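Local coordinates for protein hydrazine synthase subunit gamma (Candidatus Kuenenia stuttgartiensis, PDB 5C2V) that reduces nitric oxide to hydroxylamine, the first half-reaction of hydrazine synthesis, as a diheme subunit of the hydrazine synthase complex, at residues Trp78-Gly81 with Asp82-Trp85; Pro23-Val26 with Pro27-His30; Arg174-Lys177 with Ile178-Pro182; Thr278-Asp281 with Thr282-Thr286. All coordinates share one frame; numbering follows the deposited sequence.

Interaction 1 (Trp78-Gly81 with Asp82-Trp85). With CA (calcium ion), chain U; HEC (heme c), chain V.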
loop_
_atom_site.group_PDB
_atom_site.type_symbol
_atom_site.label_atom_id
_atom_site.label_comp_id
_atom_site.label_asym_id
_atom_site.label_seq_id
_atom_site.Cartn_x
_atom_site.Cartn_y
_atom_site.Cartn_z
ATOM N N TRP C 78 -7.256 20.372 40.476
ATOM C CA TRP C 78 -7.793 19.323 39.615
ATOM C C TRP C 78 -9.287 19.468 39.365
ATOM O O TRP C 78 -9.994 20.120 40.136
ATOM C CB TRP C 78 -7.521 17.952 40.232
ATOM C CG TRP C 78 -6.078 17.683 40.463
ATOM C CD1 TRP C 78 -5.394 17.823 41.635
ATOM C CD2 TRP C 78 -5.128 17.228 39.495
ATOM N NE1 TRP C 78 -4.076 17.480 41.456
ATOM C CE2 TRP C 78 -3.887 17.112 40.151
ATOM C CE3 TRP C 78 -5.208 16.905 38.137
ATOM C CZ2 TRP C 78 -2.735 16.689 39.495
ATOM C CZ3 TRP C 78 -4.063 16.485 37.489
ATOM C CH2 TRP C 78 -2.844 16.381 38.167
ATOM N N ASP C 79 -9.767 18.852 38.289
ATOM C CA ASP C 79 -11.202 18.770 38.071
ATOM C C ASP C 79 -11.667 17.322 38.251
ATOM O O ASP C 79 -11.489 16.483 37.370
ATOM C CB ASP C 79 -11.558 19.296 36.678
ATOM C CG ASP C 79 -13.049 19.326 36.428
ATOM O OD1 ASP C 79 -13.812 19.151 37.395
ATOM O OD2 ASP C 79 -13.459 19.539 35.267
ATOM N N LEU C 80 -12.279 17.056 39.402
ATOM C CA LEU C 80 -12.835 15.748 39.746
ATOM C C LEU C 80 -14.252 15.571 39.207
ATOM O O LEU C 80 -14.979 16.546 39.026
ATOM C CB LEU C 80 -12.807 15.542 41.261
ATOM C CG LEU C 80 -11.420 15.673 41.899
ATOM C CD1 LEU C 80 -11.469 15.377 43.391
ATOM C CD2 LEU C 80 -10.411 14.770 41.201
ATOM N N GLY C 81 -14.651 14.322 38.984
ATOM C CA GLY C 81 -15.902 14.037 38.304
ATOM C C GLY C 81 -17.153 13.783 39.124
ATOM O O GLY C 81 -18.213 13.529 38.551
ATOM N N ASP C 82 -17.055 13.812 40.447
ATOM C CA ASP C 82 -18.250 13.656 41.271
ATOM C C ASP C 82 -18.919 14.985 41.642
ATOM O O ASP C 82 -20.072 15.008 42.077
ATOM C CB ASP C 82 -17.917 12.879 42.549
ATOM C CG ASP C 82 -16.623 13.344 43.197
ATOM O OD1 ASP C 82 -16.225 14.505 42.973
ATOM O OD2 ASP C 82 -16.009 12.543 43.933
ATOM N N GLU C 83 -18.200 16.090 41.469
ATOM C CA GLU C 83 -18.726 17.414 41.799
ATOM C C GLU C 83 -19.203 18.217 40.591
ATOM O O GLU C 83 -19.623 19.364 40.734
ATOM C CB GLU C 83 -17.676 18.214 42.551
ATOM C CG GLU C 83 -16.366 18.309 41.817
ATOM C CD GLU C 83 -15.307 18.969 42.649
ATOM O OE1 GLU C 83 -15.643 19.464 43.745
ATOM O OE2 GLU C 83 -14.141 18.984 42.213
ATOM N N GLY C 84 -19.108 17.629 39.405
ATOM C CA GLY C 84 -19.437 18.341 38.184
ATOM C C GLY C 84 -18.206 18.840 37.452
ATOM O O GLY C 84 -17.194 19.185 38.070
ATOM N N TRP C 85 -18.299 18.886 36.126
ATOM C CA TRP C 85 -17.179 19.305 35.293
ATOM C C TRP C 85 -17.123 20.824 35.191
ATOM O O TRP C 85 -18.157 21.488 35.109
ATOM C CB TRP C 85 -17.283 18.685 33.899
ATOM C CG TRP C 85 -17.425 17.192 33.902
ATOM C CD1 TRP C 85 -18.507 16.473 33.483
ATOM C CD2 TRP C 85 -16.457 16.235 34.349
ATOM N NE1 TRP C 85 -18.270 15.129 33.634
ATOM C CE2 TRP C 85 -17.019 14.955 34.166
ATOM C CE3 TRP C 85 -15.168 16.333 34.885
ATOM C CZ2 TRP C 85 -16.340 13.785 34.498
ATOM C CZ3 TRP C 85 -14.496 15.170 35.217
ATOM C CH2 TRP C 85 -15.081 13.913 35.016
HETATM CA CA CA U . -14.786 18.925 39.432
HETATM FE FE HEC V . -6.818 13.417 47.815
HETATM C CHA HEC V . -8.938 15.728 49.219
HETATM C CHB HEC V . -6.548 11.846 50.830
HETATM C CHC HEC V . -4.891 10.951 46.360
HETATM C CHD HEC V . -6.429 15.343 45.009
HETATM N NA HEC V . -7.636 13.714 49.682
HETATM C C1A HEC V . -8.429 14.773 50.072
HETATM C C2A HEC V . -8.610 14.698 51.513
HETATM C C3A HEC V . -7.946 13.616 51.950
HETATM C C4A HEC V . -7.323 12.983 50.807
HETATM C CMA HEC V . -7.836 13.095 53.402
HETATM C CAA HEC V . -9.442 15.691 52.363
HETATM C CBA HEC V . -8.576 16.430 53.383
HETATM C CGA HEC V . -9.426 17.352 54.217
HETATM O O1A HEC V . -10.641 17.487 53.921
HETATM O O2A HEC V . -8.886 17.956 55.181
HETATM N NB HEC V . -5.779 11.764 48.499
HETATM C C1B HEC V . -6.041 11.191 49.728
HETATM C C2B HEC V . -5.696 9.786 49.652
HETATM C C3B HEC V . -5.231 9.538 48.421
HETATM C C4B HEC V . -5.277 10.776 47.670
HETATM C CMB HEC V . -5.831 8.780 50.817
HETATM C CAB HEC V . -4.736 8.183 47.862
HETATM C CBB HEC V . -5.913 7.198 47.683
HETATM N NC HEC V . -5.821 13.195 46.021
HETATM C C1C HEC V . -5.117 12.082 45.606
HETATM C C2C HEC V . -4.783 12.257 44.207
HETATM C C3C HEC V . -5.084 13.520 43.878
HETATM C C4C HEC V . -5.825 14.104 44.983
HETATM C CMC HEC V . -3.840 11.315 43.423
HETATM C CAC HEC V . -4.836 14.198 42.510
HETATM C CBC HEC V . -5.718 13.546 41.421
HETATM N ND HEC V . -7.516 15.290 47.236
HETATM C C1D HEC V . -7.339 15.793 45.947
HETATM C C2D HEC V . -8.274 16.876 45.742
HETATM C C3D HEC V . -9.056 16.997 47.056
HETATM C C4D HEC V . -8.519 15.973 47.925
HETATM C CMD HEC V . -8.448 17.731 44.468
HETATM C CAD HEC V . -10.187 17.994 47.381
HETATM C CBD HEC V . -11.493 17.446 46.813
HETATM C CGD HEC V . -12.620 18.390 47.133
HETATM O O1D HEC V . -13.782 18.097 46.746
HETATM O O2D HEC V . -12.355 19.436 47.775
HETATM O O HOH W 1 -12.755 18.737 40.715
HETATM O O HOH W 2 -8.654 12.644 47.162
#

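Interaction 2 (Pro23-Val26 with Pro27-His30)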
loop_
_atom_site.group_PDB
_atom_site.type_symbol
_atom_site.label_atom_id
_atom_site.label_comp_id
_atom_site.label_asym_id
_atom_site.label_seq_id
_atom_site.Cartn_x
_atom_site.Cartn_y
_atom_site.Cartn_z
ATOM N N PRO C 23 -10.456 -6.980 47.823
ATOM C CA PRO C 23 -10.834 -5.587 47.557
ATOM C C PRO C 23 -12.275 -5.284 47.949
ATOM O O PRO C 23 -13.162 -6.111 47.742
ATOM C CB PRO C 23 -10.650 -5.455 46.041
ATOM C CG PRO C 23 -9.676 -6.514 45.683
ATOM C CD PRO C 23 -9.964 -7.653 46.611
ATOM N N LEU C 24 -12.495 -4.099 48.508
ATOM C CA LEU C 24 -13.830 -3.659 48.885
ATOM C C LEU C 24 -14.662 -3.287 47.665
ATOM O O LEU C 24 -14.129 -2.830 46.657
ATOM C CB LEU C 24 -13.746 -2.457 49.829
ATOM C CG LEU C 24 -13.240 -2.699 51.249
ATOM C CD1 LEU C 24 -12.845 -1.382 51.899
ATOM C CD2 LEU C 24 -14.311 -3.399 52.066
ATOM N N THR C 25 -15.970 -3.501 47.754
ATOM C CA THR C 25 -16.891 -2.935 46.778
ATOM C C THR C 25 -17.143 -1.476 47.144
ATOM O O THR C 25 -16.960 -1.085 48.298
ATOM C CB THR C 25 -18.225 -3.699 46.723
ATOM O OG1 THR C 25 -19.001 -3.404 47.890
ATOM C CG2 THR C 25 -17.980 -5.198 46.636
ATOM N N VAL C 26 -17.539 -0.669 46.166
ATOM C CA VAL C 26 -17.887 0.726 46.426
ATOM C C VAL C 26 -19.020 0.873 47.460
ATOM O O VAL C 26 -18.944 1.748 48.327
ATOM C CB VAL C 26 -18.277 1.463 45.123
ATOM C CG1 VAL C 26 -18.646 2.911 45.413
ATOM C CG2 VAL C 26 -17.139 1.397 44.121
ATOM N N PRO C 27 -20.072 0.026 47.385
ATOM C CA PRO C 27 -21.052 0.099 48.476
ATOM C C PRO C 27 -20.450 -0.215 49.844
ATOM O O PRO C 27 -20.875 0.368 50.841
ATOM C CB PRO C 27 -22.087 -0.959 48.087
ATOM C CG PRO C 27 -22.005 -1.028 46.612
ATOM C CD PRO C 27 -20.553 -0.839 46.289
ATOM N N GLU C 28 -19.478 -1.123 49.887
ATOM C CA GLU C 28 -18.789 -1.443 51.134
ATOM C C GLU C 28 -17.977 -0.251 51.633
ATOM O O GLU C 28 -17.831 -0.050 52.839
ATOM C CB GLU C 28 -17.877 -2.660 50.959
ATOM C CG GLU C 28 -18.601 -3.995 50.981
ATOM C CD GLU C 28 -17.659 -5.168 50.787
ATOM O OE1 GLU C 28 -16.740 -5.063 49.948
ATOM O OE2 GLU C 28 -17.833 -6.194 51.478
ATOM N N VAL C 29 -17.446 0.533 50.700
ATOM C CA VAL C 29 -16.706 1.740 51.049
ATOM C C VAL C 29 -17.653 2.787 51.623
ATOM O O VAL C 29 -17.362 3.410 52.646
ATOM C CB VAL C 29 -15.964 2.325 49.834
ATOM C CG1 VAL C 29 -15.325 3.661 50.191
ATOM C CG2 VAL C 29 -14.915 1.344 49.334
ATOM N N HIS C 30 -18.793 2.970 50.964
ATOM C CA HIS C 30 -19.822 3.878 51.456
ATOM C C HIS C 30 -20.415 3.362 52.762
ATOM O O HIS C 30 -20.974 4.129 53.547
ATOM C CB HIS C 30 -20.929 4.062 50.416
ATOM C CG HIS C 30 -20.512 4.864 49.223
ATOM N ND1 HIS C 30 -21.317 5.021 48.115
ATOM C CD2 HIS C 30 -19.376 5.556 48.966
ATOM C CE1 HIS C 30 -20.694 5.774 47.226
ATOM N NE2 HIS C 30 -19.517 6.113 47.716
HETATM O O HOH W 3 -15.301 -6.930 49.082
#

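Interaction 3 (Arg174-Lys177 with Ile178-Pro182)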
loop_
_atom_site.group_PDB
_atom_site.type_symbol
_atom_site.label_atom_id
_atom_site.label_comp_id
_atom_site.label_asym_id
_atom_site.label_seq_id
_atom_site.Cartn_x
_atom_site.Cartn_y
_atom_site.Cartn_z
ATOM N N ARG C 174 0.889 42.957 65.609
ATOM C CA ARG C 174 0.094 44.024 65.009
ATOM C C ARG C 174 -1.079 43.451 64.220
ATOM O O ARG C 174 -2.185 43.993 64.253
ATOM C CB ARG C 174 0.963 44.896 64.101
ATOM C CG ARG C 174 0.886 46.381 64.405
ATOM C CD ARG C 174 1.835 47.187 63.523
ATOM N NE ARG C 174 3.235 46.814 63.716
ATOM C CZ ARG C 174 4.010 46.295 62.768
ATOM N NH1 ARG C 174 3.526 46.086 61.551
ATOM N NH2 ARG C 174 5.273 45.988 63.034
ATOM N N GLY C 175 -0.830 42.351 63.515
ATOM C CA GLY C 175 -1.858 41.706 62.717
ATOM C C GLY C 175 -2.893 40.969 63.547
ATOM O O GLY C 175 -4.047 40.834 63.134
ATOM N N GLN C 176 -2.482 40.491 64.718
ATOM C CA GLN C 176 -3.375 39.737 65.593
ATOM C C GLN C 176 -4.554 40.591 66.055
ATOM O O GLN C 176 -5.663 40.089 66.240
ATOM C CB GLN C 176 -2.611 39.199 66.805
ATOM C CG GLN C 176 -3.434 38.295 67.711
ATOM C CD GLN C 176 -2.639 37.774 68.893
ATOM O OE1 GLN C 176 -1.538 38.248 69.171
ATOM N NE2 GLN C 176 -3.193 36.790 69.590
ATOM N N LYS C 177 -4.308 41.885 66.233
ATOM C CA LYS C 177 -5.356 42.809 66.654
ATOM C C LYS C 177 -6.384 43.027 65.548
ATOM O O LYS C 177 -7.579 43.149 65.815
ATOM C CB LYS C 177 -4.751 44.145 67.085
ATOM C CG LYS C 177 -3.973 44.081 68.388
ATOM C CD LYS C 177 -3.449 45.453 68.779
ATOM C CE LYS C 177 -2.389 45.940 67.808
ATOM N NZ LYS C 177 -1.177 45.079 67.864
ATOM N N ILE C 178 -5.912 43.078 64.305
ATOM C CA ILE C 178 -6.796 43.216 63.153
ATOM C C ILE C 178 -7.615 41.940 62.970
ATOM O O ILE C 178 -8.815 41.991 62.695
ATOM C CB ILE C 178 -6.003 43.526 61.859
ATOM C CG1 ILE C 178 -5.677 45.020 61.768
ATOM C CG2 ILE C 178 -6.787 43.109 60.625
ATOM C CD1 ILE C 178 -4.528 45.467 62.643
ATOM N N PHE C 179 -6.955 40.799 63.142
ATOM C CA PHE C 179 -7.605 39.496 63.032
ATOM C C PHE C 179 -8.742 39.344 64.039
ATOM O O PHE C 179 -9.833 38.886 63.697
ATOM C CB PHE C 179 -6.576 38.380 63.233
ATOM C CG PHE C 179 -7.131 36.992 63.049
ATOM C CD1 PHE C 179 -7.139 36.396 61.800
ATOM C CD2 PHE C 179 -7.625 36.277 64.130
ATOM C CE1 PHE C 179 -7.639 35.118 61.628
ATOM C CE2 PHE C 179 -8.128 35.001 63.964
ATOM C CZ PHE C 179 -8.135 34.421 62.711
ATOM N N GLU C 180 -8.482 39.738 65.281
ATOM C CA GLU C 180 -9.430 39.525 66.367
ATOM C C GLU C 180 -10.368 40.711 66.568
ATOM O O GLU C 180 -11.194 40.708 67.480
ATOM C CB GLU C 180 -8.677 39.224 67.661
ATOM C CG GLU C 180 -7.873 37.938 67.601
ATOM C CD GLU C 180 -6.899 37.807 68.748
ATOM O OE1 GLU C 180 -6.465 36.671 69.037
ATOM O OE2 GLU C 180 -6.562 38.841 69.363
ATOM N N ASP C 181 -10.233 41.720 65.713
ATOM C CA ASP C 181 -11.129 42.870 65.735
ATOM C C ASP C 181 -12.560 42.414 65.467
ATOM O O ASP C 181 -12.823 41.734 64.475
ATOM C CB ASP C 181 -10.689 43.913 64.701
ATOM C CG ASP C 181 -11.374 45.258 64.887
ATOM O OD1 ASP C 181 -12.620 45.303 64.943
ATOM O OD2 ASP C 181 -10.659 46.278 64.975
ATOM N N PRO C 182 -13.492 42.781 66.361
ATOM C CA PRO C 182 -14.898 42.380 66.236
ATOM C C PRO C 182 -15.568 42.935 64.981
ATOM O O PRO C 182 -16.577 42.385 64.537
ATOM C CB PRO C 182 -15.543 42.960 67.501
ATOM C CG PRO C 182 -14.630 44.058 67.930
ATOM C CD PRO C 182 -13.255 43.591 67.567
#

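Interaction 4 (Thr278-Asp281 with Thr282-Thr286)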
loop_
_atom_site.group_PDB
_atom_site.type_symbol
_atom_site.label_atom_id
_atom_site.label_comp_id
_atom_site.label_asym_id
_atom_site.label_seq_id
_atom_site.Cartn_x
_atom_site.Cartn_y
_atom_site.Cartn_z
ATOM N N THR C 278 -2.387 34.336 46.574
ATOM C CA THR C 278 -1.629 34.646 47.783
ATOM C C THR C 278 -2.578 34.833 48.962
ATOM O O THR C 278 -3.786 34.980 48.775
ATOM C CB THR C 278 -0.763 35.913 47.618
ATOM O OG1 THR C 278 -1.592 37.022 47.248
ATOM C CG2 THR C 278 0.304 35.701 46.552
ATOM N N LEU C 279 -2.026 34.813 50.173
ATOM C CA LEU C 279 -2.803 35.047 51.387
ATOM C C LEU C 279 -3.557 36.370 51.304
ATOM O O LEU C 279 -4.721 36.465 51.701
ATOM C CB LEU C 279 -1.891 35.033 52.615
ATOM C CG LEU C 279 -1.354 33.670 53.054
ATOM C CD1 LEU C 279 -0.177 33.828 54.000
ATOM C CD2 LEU C 279 -2.461 32.866 53.716
ATOM N N MET C 280 -2.879 37.379 50.768
ATOM C CA MET C 280 -3.447 38.709 50.580
ATOM C C MET C 280 -4.753 38.674 49.786
ATOM O O MET C 280 -5.654 39.479 50.020
ATOM C CB MET C 280 -2.428 39.609 49.875
ATOM C CG MET C 280 -2.912 41.019 49.592
ATOM S SD MET C 280 -3.242 41.966 51.089
ATOM C CE MET C 280 -3.759 43.524 50.378
ATOM N N ASP C 281 -4.853 37.726 48.859
ATOM C CA ASP C 281 -6.024 37.619 47.994
ATOM C C ASP C 281 -7.245 37.058 48.724
ATOM O O ASP C 281 -8.364 37.146 48.222
ATOM C CB ASP C 281 -5.706 36.752 46.774
ATOM C CG ASP C 281 -4.597 37.332 45.917
ATOM O OD1 ASP C 281 -4.853 38.321 45.198
ATOM O OD2 ASP C 281 -3.469 36.796 45.959
ATOM N N THR C 282 -7.032 36.493 49.910
ATOM C CA THR C 282 -8.132 35.947 50.705
ATOM C C THR C 282 -8.808 37.054 51.508
ATOM O O THR C 282 -9.762 36.819 52.250
ATOM C CB THR C 282 -7.647 34.850 51.670
ATOM O OG1 THR C 282 -6.686 35.401 52.580
ATOM C CG2 THR C 282 -7.009 33.707 50.901
ATOM N N ILE C 283 -8.297 38.266 51.330
ATOM C CA ILE C 283 -8.617 39.415 52.163
ATOM C C ILE C 283 -9.080 40.590 51.304
ATOM O O ILE C 283 -10.169 41.130 51.498
ATOM C CB ILE C 283 -7.414 39.823 53.029
ATOM C CG1 ILE C 283 -7.024 38.670 53.955
ATOM C CG2 ILE C 283 -7.736 41.053 53.841
ATOM C CD1 ILE C 283 -5.795 38.938 54.785
ATOM N N ASN C 284 -8.236 40.973 50.349
ATOM C CA ASN C 284 -8.388 42.195 49.558
ATOM C C ASN C 284 -9.685 42.313 48.749
ATOM O O ASN C 284 -9.891 43.314 48.060
ATOM C CB ASN C 284 -7.193 42.337 48.610
ATOM C CG ASN C 284 -6.967 41.098 47.760
ATOM O OD1 ASN C 284 -7.861 40.269 47.597
ATOM N ND2 ASN C 284 -5.761 40.967 47.217
ATOM N N ASN C 285 -10.525 41.279 48.801
ATOM C CA ASN C 285 -11.827 41.266 48.126
ATOM C C ASN C 285 -11.692 41.282 46.611
ATOM O O ASN C 285 -12.385 42.023 45.913
ATOM C CB ASN C 285 -12.693 42.447 48.581
ATOM C CG ASN C 285 -13.093 42.352 50.040
ATOM O OD1 ASN C 285 -13.270 41.260 50.578
ATOM N ND2 ASN C 285 -13.236 43.501 50.690
ATOM N N THR C 286 -10.785 40.449 46.118
ATOM C CA THR C 286 -10.564 40.274 44.691
ATOM C C THR C 286 -11.281 39.017 44.209
ATOM O O THR C 286 -12.152 39.076 43.341
ATOM C CB THR C 286 -9.065 40.192 44.359
ATOM O OG1 THR C 286 -8.432 39.252 45.234
ATOM C CG2 THR C 286 -8.408 41.554 44.536
HETATM O O HOH W 4 -6.562 38.188 43.051
#

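Interaction 1 (Trp78-Gly81 with Asp82-Trp85)
Gly81 lies over the indole face of Trp85, four residues further round a calcium-binding loop. Its CA is 3.8 Å from the centroid of the six-membered ring of Trp85, a CH-pi contact only 27° off the ring normal. At the rim of the same indole, and in its plane, sits Asp79 OD2, 3.7 Å from Trp85 CE3; the carboxylate is turned 78° against the ring. This is the tight part of the contact. With CG anti to the backbone N (chi1 -176°), the Asp79 carboxylate can divide its work: OD1 binds the calcium at 2.3 Å, and OD2 takes a hydrogen bond from Gly86 N. The metal draws the loop round itself through Leu80 O at 2.4 Å, while Gly84 O and Glu83 OE2 stand further off, the latter 2.9 Å from the ion. Ser87 and a water complete the site.

Toward the heme the packing is looser. The water ligand lies on this side, Leu80 CD1 comes no nearer than 4.0 Å to the heme methyl CMD, and Glu83 OE1 turns from the metal to a salt bridge with Lys89. Trp78 takes no part in the loop packing but receives heme CAC over one face, 3.5 Å from its NE1. Trp580 of the alpha subunit stacks on Trp85, and Phe226 of the beta subunit meets the Trp78 ring. The loop connects the two strands of the small antiparallel pair 77-78 and 89-90, where the backbones of Trp78 and Lys89 are hydrogen-bonded.

Interaction 2 (Pro23-Val26 with Pro27-His30)
Thr25 and Glu28 form a capping box at the start of helix 26-30, with Thr25 as the N-cap. The Glu28 side chain runs back across the threonine at a slant. Its CB lies 3.2 Å from Thr25 O, and CG then passes Thr25 OG1 at the same separation. CD is still beside that hydroxyl, and the chain, extended beyond CG, delivers OE1 to the backbone amide of Thr25. There Thr25 N donates to Glu28 OE1 over 2.8 Å, almost straight at 172° and into the anti lone pair, the one away from OE2. Water 3 also donates to OE1 and links it to Pro23 O, while Leu24 CD2 packs 3.6 Å from OE1. The other oxygen, OE2, makes a salt bridge with Arg142 of the alpha subunit. In return, Glu28 N donates to Thr25 OG1 over 3.1 Å.

One turn on, Val26 CG1 sits over the His30 ring in a CH-pi contact, 4.2 Å from its centroid, and Arg128 is hydrogen-bonded to His30 NE2. Val29 N and His30 N close the first helical turns on Thr25 O and Val26 O.

The box gives partners to two amides, Thr25 N and Glu28 N. With an amide, a water and an arginine all directed at one buried carboxylate, Glu28 is probably held ionised, tying the helix start to the alpha subunit.

Interaction 3 (Arg174-Lys177 with Ile178-Pro182)
Gln176 lays its aliphatic part against the carboxylate of Glu180, four residues on and just past the range of helix 170-179. Gln176 CG is 3.6 Å from Glu180 CD, and beyond it the amide reaches the acid: Gln176 NE2 donates a weak hydrogen bond to Glu180 OE1 over 3.3 Å. Amide and carboxylate planes are 51° apart, so the groups meet twisted rather than flat. The Gln176 chain is fully extended, its CG swung to the side opposite the amide nitrogen (chi1 -175°). Glu180 is likewise extended beyond CG, and its CG lies 3.4 Å from Gln176 O.

Two backbone bonds span the same residues. Phe179 N donates to Gly175 O at 2.9 Å, and Glu180 N to Gln176 O with the donor tilted 31° from the carbonyl plane. On another side of the helix, Ile178 sends CD1 toward Arg174 O and packs on Leu307 of helix 301-312, to which Arg174 is also joined by a salt bridge with Asp306. Phe179 points to the heme 2 region, touching Cys186 and meeting Tyr310 edge to face.

A neutral amide and a carboxylate joined by one long bond on a partly exposed surface suggest a modest link, with the backbone bonds doing most of the work here.

Interaction 4 (Thr278-Asp281 with Thr282-Thr286)
A short 3-10 turn, beginning at Leu279 in the cytochrome c lobe that holds heme 2, is closed by backbone amides, with the Thr282 and Asn284 side chains adding to it. Leu279 O takes a hydrogen bond from Thr282 N at 2.9 Å, the donor lying 55° out of the carbonyl plane. Thr282 OG1 stands between its own backbone N and carbonyl carbon (chi1 61°), which turns the hydroxyl back toward Leu279 O; it is modelled too close to that oxygen for the length to be trusted.

Met280 O has two donors: Ile283 N, and Asn284 N at 3.0 Å, the latter nearly in line with the carbonyl bond. Asn284 and Asp281 point the same way side by side, their flat ends 67° apart, and Asn284 ND2 gives Asp281 OD1 a weak bond of 3.4 Å. Met280 curls round so that CE comes 4.0 Å from Asn284 CB, and its side chain also touches Leu304 of helix 301-312.

Thr282 O accepts a hydrogen bond from ND1 of His293, an axial ligand of heme 2, a bond that probably helps to orient that imidazole. At the far end Thr286 OG1 donates to Asn284 OD1 over 2.6 Å, and water 4 bridges Thr286 OG1 to Asp281 OD1.

Each of the four contacts is local, between adjoining segments, and they follow one another along the chain without nesting or crossing. Interaction 2 comes first, starting helix 26-30 against the alpha subunit. Interaction 1 follows, closing the calcium loop between strands 77-78 and 89-90; its centre is about 21 Å from that of interaction 2, and both belong to the heme 1 side. Interaction 3 lies at the end of helix 170-179 in the second lobe, on the opposite side of the chain's centre from interactions 1 and 2. Interaction 4 closes a turn before helix 301-312, about 16 Å from interaction 3 between centres; both pack on that helix, near heme 2.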